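Local coordinates for LanC-like protein GCR2 (Arabidopsis thaliana, PDB 3T33) that binds zinc and may play a role in abscisic acid signalling, as a plant member of the LanC-like protein family, at residues L236-L248 with V294-N306. Residues are numbered along the deposited sequence; the frame is centred on the assembly and turned at random.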
ATOM      1  N   LEU A 236      -9.372   0.454  11.945  1.00 36.43           N
ATOM      2  CA  LEU A 236      -9.890   1.806  11.846  1.00 37.75           C
ATOM      3  C   LEU A 236      -9.180   2.648  10.753  1.00 36.86           C
ATOM      4  O   LEU A 236      -9.836   3.355   9.974  1.00 36.66           O
ATOM      5  CB  LEU A 236      -9.752   2.503  13.231  1.00 38.19           C
ATOM      6  CG  LEU A 236     -10.474   1.924  14.478  1.00 42.29           C
ATOM      7  CD1 LEU A 236     -10.232   2.802  15.720  1.00 45.02           C
ATOM      8  CD2 LEU A 236     -11.984   1.716  14.301  1.00 38.20           C
ATOM      9  N   ALA A 237      -7.850   2.561  10.713  1.00 35.72           N
ATOM     10  CA  ALA A 237      -7.033   3.341   9.763  1.00 34.49           C
ATOM     11  C   ALA A 237      -7.489   3.180   8.335  1.00 32.99           C
ATOM     12  O   ALA A 237      -7.737   4.166   7.679  1.00 31.82           O
ATOM     13  CB  ALA A 237      -5.561   2.908   9.891  1.00 35.43           C
ATOM     14  N   GLY A 238      -7.626   1.920   7.885  1.00 31.99           N
ATOM     15  CA  GLY A 238      -8.004   1.569   6.516  1.00 31.07           C
ATOM     16  C   GLY A 238      -9.373   2.062   6.154  1.00 31.20           C
ATOM     17  O   GLY A 238      -9.635   2.504   5.015  1.00 30.56           O
ATOM     18  N   ILE A 239     -10.280   1.973   7.119  1.00 30.56           N
ATOM     19  CA  ILE A 239     -11.632   2.523   6.925  1.00 30.26           C
ATOM     20  C   ILE A 239     -11.649   4.038   6.842  1.00 29.36           C
ATOM     21  O   ILE A 239     -12.281   4.585   5.950  1.00 31.02           O
ATOM     22  CB  ILE A 239     -12.598   2.052   8.068  1.00 29.90           C
ATOM     23  CG1 ILE A 239     -12.596   0.492   8.119  1.00 33.79           C
ATOM     24  CG2 ILE A 239     -13.997   2.598   7.805  1.00 29.09           C
ATOM     25  CD1 ILE A 239     -13.338  -0.142   9.322  1.00 33.48           C
ATOM     26  N   MET A 240     -11.015   4.724   7.789  1.00 29.52           N
ATOM     27  CA  MET A 240     -10.952   6.199   7.741  1.00 30.74           C
ATOM     28  C   MET A 240     -10.298   6.665   6.438  1.00 30.62           C
ATOM     29  O   MET A 240     -10.803   7.576   5.752  1.00 30.74           O
ATOM     30  CB  MET A 240     -10.139   6.711   8.933  1.00 31.29           C
ATOM     31  CG  MET A 240     -10.760   6.295  10.281  1.00 30.80           C
ATOM     32  SD  MET A 240     -12.516   6.706  10.443  1.00 36.49           S
ATOM     33  CE  MET A 240     -13.155   4.991  10.714  1.00 31.97           C
ATOM     34  N   ASN A 241      -9.210   5.975   6.087  1.00 30.20           N
ATOM     35  CA  ASN A 241      -8.450   6.252   4.873  1.00 30.97           C
ATOM     36  C   ASN A 241      -9.396   6.275   3.698  1.00 31.14           C
ATOM     37  O   ASN A 241      -9.533   7.313   3.033  1.00 31.14           O
ATOM     38  CB  ASN A 241      -7.299   5.255   4.652  1.00 30.25           C
ATOM     39  CG  ASN A 241      -6.453   5.594   3.421  1.00 29.73           C
ATOM     40  OD1 ASN A 241      -6.440   4.879   2.421  1.00 31.67           O
ATOM     41  ND2 ASN A 241      -5.734   6.659   3.512  1.00 24.94           N
ATOM     42  N   VAL A 242     -10.132   5.186   3.501  1.00 31.00           N
ATOM     43  CA  VAL A 242     -11.091   5.152   2.379  1.00 31.08           C
ATOM     44  C   VAL A 242     -12.110   6.288   2.478  1.00 32.38           C
ATOM     45  O   VAL A 242     -12.495   6.886   1.463  1.00 31.85           O
ATOM     46  CB  VAL A 242     -11.858   3.778   2.260  1.00 31.57           C
ATOM     47  CG1 VAL A 242     -12.500   3.676   0.898  1.00 31.60           C
ATOM     48  CG2 VAL A 242     -10.882   2.603   2.380  1.00 34.46           C
ATOM     49  N   LEU A 243     -12.586   6.565   3.697  1.00 32.68           N
ATOM     50  CA  LEU A 243     -13.613   7.560   3.837  1.00 32.04           C
ATOM     51  C   LEU A 243     -13.079   8.908   3.437  1.00 32.39           C
ATOM     52  O   LEU A 243     -13.784   9.669   2.798  1.00 31.37           O
ATOM     53  CB  LEU A 243     -14.180   7.566   5.261  1.00 32.17           C
ATOM     54  CG  LEU A 243     -15.024   6.324   5.624  1.00 30.76           C
ATOM     55  CD1 LEU A 243     -15.370   6.461   7.075  1.00 29.03           C
ATOM     56  CD2 LEU A 243     -16.320   6.164   4.731  1.00 27.03           C
ATOM     57  N   MET A 244     -11.805   9.192   3.728  1.00 33.86           N
ATOM     58  CA  MET A 244     -11.267  10.518   3.362  1.00 34.85           C
ATOM     59  C   MET A 244     -11.194  10.730   1.888  1.00 35.25           C
ATOM     60  O   MET A 244     -11.018  11.854   1.437  1.00 36.22           O
ATOM     61  CB  MET A 244      -9.922  10.801   4.013  1.00 34.83           C
ATOM     62  CG  MET A 244     -10.079  10.813   5.536  1.00 36.01           C
ATOM     63  SD  MET A 244      -8.556  11.226   6.377  1.00 38.38           S
ATOM     64  CE  MET A 244      -7.834   9.587   6.610  1.00 33.55           C
ATOM     65  N   HIS A 245     -11.337   9.652   1.128  1.00 36.37           N
ATOM     66  CA  HIS A 245     -11.235   9.759  -0.309  1.00 36.10           C
ATOM     67  C   HIS A 245     -12.551  10.060  -0.991  1.00 37.64           C
ATOM     68  O   HIS A 245     -12.559  10.140  -2.230  1.00 37.55           O
ATOM     69  CB  HIS A 245     -10.569   8.545  -0.899  1.00 34.95           C
ATOM     70  CG  HIS A 245      -9.097   8.498  -0.660  1.00 33.82           C
ATOM     71  ND1 HIS A 245      -8.187   9.189  -1.442  1.00 33.92           N
ATOM     72  CD2 HIS A 245      -8.374   7.881   0.292  1.00 30.57           C
ATOM     73  CE1 HIS A 245      -6.968   8.991  -0.983  1.00 30.78           C
ATOM     74  NE2 HIS A 245      -7.050   8.203   0.071  1.00 34.60           N
ATOM     75  N   THR A 246     -13.625  10.286  -0.205  1.00 38.62           N
ATOM     76  CA  THR A 246     -14.999  10.543  -0.724  1.00 40.99           C
ATOM     77  C   THR A 246     -15.522  11.867  -0.178  1.00 44.21           C
ATOM     78  O   THR A 246     -14.891  12.496   0.680  1.00 44.16           O
ATOM     79  CB  THR A 246     -16.084   9.474  -0.260  1.00 41.22           C
ATOM     80  OG1 THR A 246     -16.176   9.449   1.183  1.00 40.85           O
ATOM     81  CG2 THR A 246     -15.742   8.128  -0.656  1.00 39.67           C
ATOM     82  N   GLU A 247     -16.712  12.269  -0.620  1.00 46.80           N
ATOM     83  CA  GLU A 247     -17.245  13.557  -0.221  1.00 49.33           C
ATOM     84  C   GLU A 247     -17.963  13.375   1.093  1.00 49.15           C
ATOM     85  O   GLU A 247     -19.076  12.905   1.107  1.00 50.54           O
ATOM     86  CB  GLU A 247     -18.221  14.083  -1.287  1.00 50.62           C
ATOM     87  CG  GLU A 247     -17.624  14.146  -2.691  1.00 55.47           C
ATOM     88  CD  GLU A 247     -16.247  14.825  -2.661  1.00 65.34           C
ATOM     89  OE1 GLU A 247     -15.205  14.138  -2.916  1.00 67.12           O
ATOM     90  OE2 GLU A 247     -16.212  16.047  -2.328  1.00 68.47           O
ATOM     91  N   LEU A 248     -17.342  13.718   2.206  1.00 48.59           N
ATOM     92  CA  LEU A 248     -18.064  13.636   3.472  1.00 47.95           C
ATOM     93  C   LEU A 248     -18.904  14.881   3.726  1.00 48.72           C
ATOM     94  O   LEU A 248     -18.641  15.952   3.163  1.00 48.44           O
ATOM     95  CB  LEU A 248     -17.105  13.375   4.645  1.00 47.18           C
ATOM     96  CG  LEU A 248     -16.067  12.270   4.445  1.00 43.41           C
ATOM     97  CD1 LEU A 248     -15.067  12.216   5.621  1.00 43.67           C
ATOM     98  CD2 LEU A 248     -16.764  10.954   4.289  1.00 38.52           C
ATOM     99  N   VAL A 294      -0.881   3.212   9.741  1.00 29.28           N
ATOM    100  CA  VAL A 294      -1.532   4.355  10.363  1.00 28.29           C
ATOM    101  C   VAL A 294      -0.870   5.628   9.841  1.00 28.42           C
ATOM    102  O   VAL A 294      -1.558   6.612   9.453  1.00 28.55           O
ATOM    103  CB  VAL A 294      -1.409   4.229  11.884  1.00 29.68           C
ATOM    104  CG1 VAL A 294      -1.854   5.536  12.576  1.00 29.88           C
ATOM    105  CG2 VAL A 294      -2.186   2.991  12.369  1.00 27.04           C
ATOM    106  N   ALA A 295       0.461   5.630   9.765  1.00 28.71           N
ATOM    107  CA  ALA A 295       1.138   6.846   9.207  1.00 29.64           C
ATOM    108  C   ALA A 295       0.593   7.256   7.840  1.00 30.80           C
ATOM    109  O   ALA A 295       0.282   8.415   7.577  1.00 32.98           O
ATOM    110  CB  ALA A 295       2.595   6.610   9.128  1.00 29.87           C
ATOM    111  N   LEU A 296       0.429   6.284   6.955  1.00 32.62           N
ATOM    112  CA  LEU A 296      -0.162   6.524   5.642  1.00 32.05           C
ATOM    113  C   LEU A 296      -1.536   7.180   5.738  1.00 31.26           C
ATOM    114  O   LEU A 296      -1.920   8.047   4.936  1.00 32.32           O
ATOM    115  CB  LEU A 296      -0.245   5.183   4.937  1.00 31.85           C
ATOM    116  CG  LEU A 296       0.697   4.775   3.806  1.00 35.77           C
ATOM    117  CD1 LEU A 296       2.136   5.336   3.875  1.00 26.44           C
ATOM    118  CD2 LEU A 296       0.631   3.209   3.405  1.00 28.88           C
ATOM    119  N   THR A 297      -2.305   6.791   6.742  1.00 31.61           N
ATOM    120  CA  THR A 297      -3.631   7.371   6.936  1.00 30.17           C
ATOM    121  C   THR A 297      -3.527   8.784   7.484  1.00 30.22           C
ATOM    122  O   THR A 297      -4.275   9.662   7.079  1.00 30.31           O
ATOM    123  CB  THR A 297      -4.453   6.529   7.908  1.00 30.12           C
ATOM    124  OG1 THR A 297      -4.370   5.153   7.522  1.00 32.78           O
ATOM    125  CG2 THR A 297      -5.884   6.965   7.919  1.00 26.55           C
ATOM    126  N   LEU A 298      -2.639   9.014   8.435  1.00 30.86           N
ATOM    127  CA  LEU A 298      -2.464  10.398   8.961  1.00 31.61           C
ATOM    128  C   LEU A 298      -1.920  11.315   7.847  1.00 31.35           C
ATOM    129  O   LEU A 298      -2.326  12.459   7.710  1.00 32.04           O
ATOM    130  CB  LEU A 298      -1.563  10.402  10.183  1.00 31.83           C
ATOM    131  CG  LEU A 298      -2.269   9.693  11.349  1.00 34.18           C
ATOM    132  CD1 LEU A 298      -1.325   9.562  12.483  1.00 35.60           C
ATOM    133  CD2 LEU A 298      -3.508  10.533  11.751  1.00 35.51           C
ATOM    134  N   VAL A 299      -1.060  10.792   6.987  1.00 30.62           N
ATOM    135  CA  VAL A 299      -0.580  11.645   5.885  1.00 29.80           C
ATOM    136  C   VAL A 299      -1.748  12.132   5.111  1.00 29.92           C
ATOM    137  O   VAL A 299      -1.814  13.342   4.800  1.00 30.81           O
ATOM    138  CB  VAL A 299       0.460  10.954   4.940  1.00 29.18           C
ATOM    139  CG1 VAL A 299       0.539  11.672   3.561  1.00 27.66           C
ATOM    140  CG2 VAL A 299       1.806  10.920   5.598  1.00 27.64           C
ATOM    141  N   LYS A 300      -2.683  11.217   4.809  1.00 30.35           N
ATOM    142  CA  LYS A 300      -3.915  11.587   4.074  1.00 30.29           C
ATOM    143  C   LYS A 300      -4.778  12.552   4.913  1.00 31.11           C
ATOM    144  O   LYS A 300      -5.260  13.569   4.432  1.00 30.82           O
ATOM    145  CB  LYS A 300      -4.714  10.331   3.665  1.00 29.64           C
ATOM    146  CG  LYS A 300      -6.053  10.614   3.080  1.00 30.02           C
ATOM    147  CD  LYS A 300      -5.947  11.239   1.724  1.00 27.56           C
ATOM    148  CE  LYS A 300      -7.286  11.501   1.198  1.00 30.00           C
ATOM    149  NZ  LYS A 300      -7.256  12.404  -0.014  1.00 29.47           N
ATOM    150  N   ALA A 301      -4.966  12.254   6.177  1.00 33.06           N
ATOM    151  CA  ALA A 301      -5.688  13.240   7.030  1.00 35.36           C
ATOM    152  C   ALA A 301      -4.992  14.597   6.892  1.00 36.57           C
ATOM    153  O   ALA A 301      -5.635  15.620   6.610  1.00 38.33           O
ATOM    154  CB  ALA A 301      -5.703  12.788   8.455  1.00 34.15           C
ATOM    155  N   ALA A 302      -3.670  14.599   7.013  1.00 37.52           N
ATOM    156  CA  ALA A 302      -2.933  15.843   6.941  1.00 39.92           C
ATOM    157  C   ALA A 302      -3.193  16.604   5.675  1.00 41.16           C
ATOM    158  O   ALA A 302      -3.342  17.813   5.736  1.00 41.66           O
ATOM    159  CB  ALA A 302      -1.445  15.600   7.100  1.00 39.54           C
ATOM    160  N   GLN A 303      -3.220  15.920   4.521  1.00 43.54           N
ATOM    161  CA  GLN A 303      -3.453  16.587   3.207  1.00 44.87           C
ATOM    162  C   GLN A 303      -4.862  17.160   3.072  1.00 45.37           C
ATOM    163  O   GLN A 303      -5.069  18.173   2.418  1.00 45.37           O
ATOM    164  CB  GLN A 303      -3.207  15.638   2.014  1.00 44.63           C
ATOM    165  CG  GLN A 303      -1.783  15.613   1.426  1.00 50.25           C
ATOM    166  CD  GLN A 303      -1.483  14.338   0.566  1.00 57.99           C
ATOM    167  OE1 GLN A 303      -2.360  13.461   0.388  1.00 58.71           O
ATOM    168  NE2 GLN A 303      -0.231  14.226   0.057  1.00 56.56           N
ATOM    169  N   VAL A 304      -5.838  16.471   3.642  1.00 46.34           N
ATOM    170  CA  VAL A 304      -7.238  16.855   3.455  1.00 48.10           C
ATOM    171  C   VAL A 304      -7.625  17.927   4.456  1.00 48.48           C
ATOM    172  O   VAL A 304      -8.353  18.872   4.125  1.00 48.64           O
ATOM    173  CB  VAL A 304      -8.237  15.675   3.723  1.00 48.38           C
ATOM    174  CG1 VAL A 304      -9.654  16.121   3.385  1.00 49.27           C
ATOM    175  CG2 VAL A 304      -7.896  14.479   2.931  1.00 47.46           C
ATOM    176  N   TYR A 305      -7.161  17.746   5.691  1.00 48.94           N
ATOM    177  CA  TYR A 305      -7.635  18.582   6.812  1.00 50.01           C
ATOM    178  C   TYR A 305      -6.718  19.729   7.162  1.00 51.16           C
ATOM    179  O   TYR A 305      -7.182  20.783   7.604  1.00 51.15           O
ATOM    180  CB  TYR A 305      -7.984  17.714   8.011  1.00 48.49           C
ATOM    181  CG  TYR A 305      -9.068  16.748   7.582  1.00 46.09           C
ATOM    182  CD1 TYR A 305     -10.160  17.222   6.847  1.00 42.95           C
ATOM    183  CD2 TYR A 305      -9.001  15.365   7.872  1.00 44.59           C
ATOM    184  CE1 TYR A 305     -11.168  16.369   6.416  1.00 41.94           C
ATOM    185  CE2 TYR A 305     -10.044  14.463   7.442  1.00 40.15           C
ATOM    186  CZ  TYR A 305     -11.111  14.993   6.710  1.00 41.93           C
ATOM    187  OH  TYR A 305     -12.138  14.196   6.239  1.00 41.97           O
ATOM    188  N   ASN A 306      -5.430  19.540   6.877  1.00 52.14           N
ATOM    189  CA  ASN A 306      -4.386  20.510   7.206  1.00 53.48           C
ATOM    190  C   ASN A 306      -4.354  20.918   8.671  1.00 53.96           C
ATOM    191  O   ASN A 306      -4.569  22.059   9.030  1.00 54.38           O
ATOM    192  CB  ASN A 306      -4.406  21.739   6.296  1.00 53.35           C
ATOM    193  CG  ASN A 306      -3.021  22.367   6.185  1.00 56.04           C
ATOM    194  OD1 ASN A 306      -2.035  21.772   6.663  1.00 54.90           O
ATOM    195  ND2 ASN A 306      -2.928  23.554   5.571  1.00 55.51           N
TER
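Met244 of helix 236-244 drives its side chain into a hole formed by Lys300, Ala301, Val304 and Tyr305 on helix 291-305. Its chain is extended as far as SD, then bends at chi3 (-90°), which carries CE back to 3.5 Å from CG2 of Thr297. SD lies 3.6 Å from CA of Ala301 and meets CE2 of Tyr305 obliquely at 3.7 Å, a Met-aromatic contact. Thr297 is a second knob, pointing the other way, seated among Ala237, Met240, Asn241 and Met244. Its CG2 reaches O of Ala237 (3.4 Å), while OG1 is hydrogen-bonded to the hydroxyl of Tyr413 in the C-terminal tail. This side, Met244 and Thr297 with Ala301, is buried and close-packed.

The other side opens toward solvent. There Lys300, bent at chi2 (70°), lays CE over one face of the His245 ring, 3.5 Å from its centroid, as a CH-pi contact; CG2 of Val304 touches CB of Met244 more loosely, at 4.3 Å. No hydrogen bond joins the two segments. The side chain of Leu296 is about 12 Å from the bound zinc ion. Near-parallel helices, crossing at 27° with axes 9.0 Å apart and knobs set from both sides, fit neighbouring helices in one layer of the alpha/alpha barrel of the LanC-like fold.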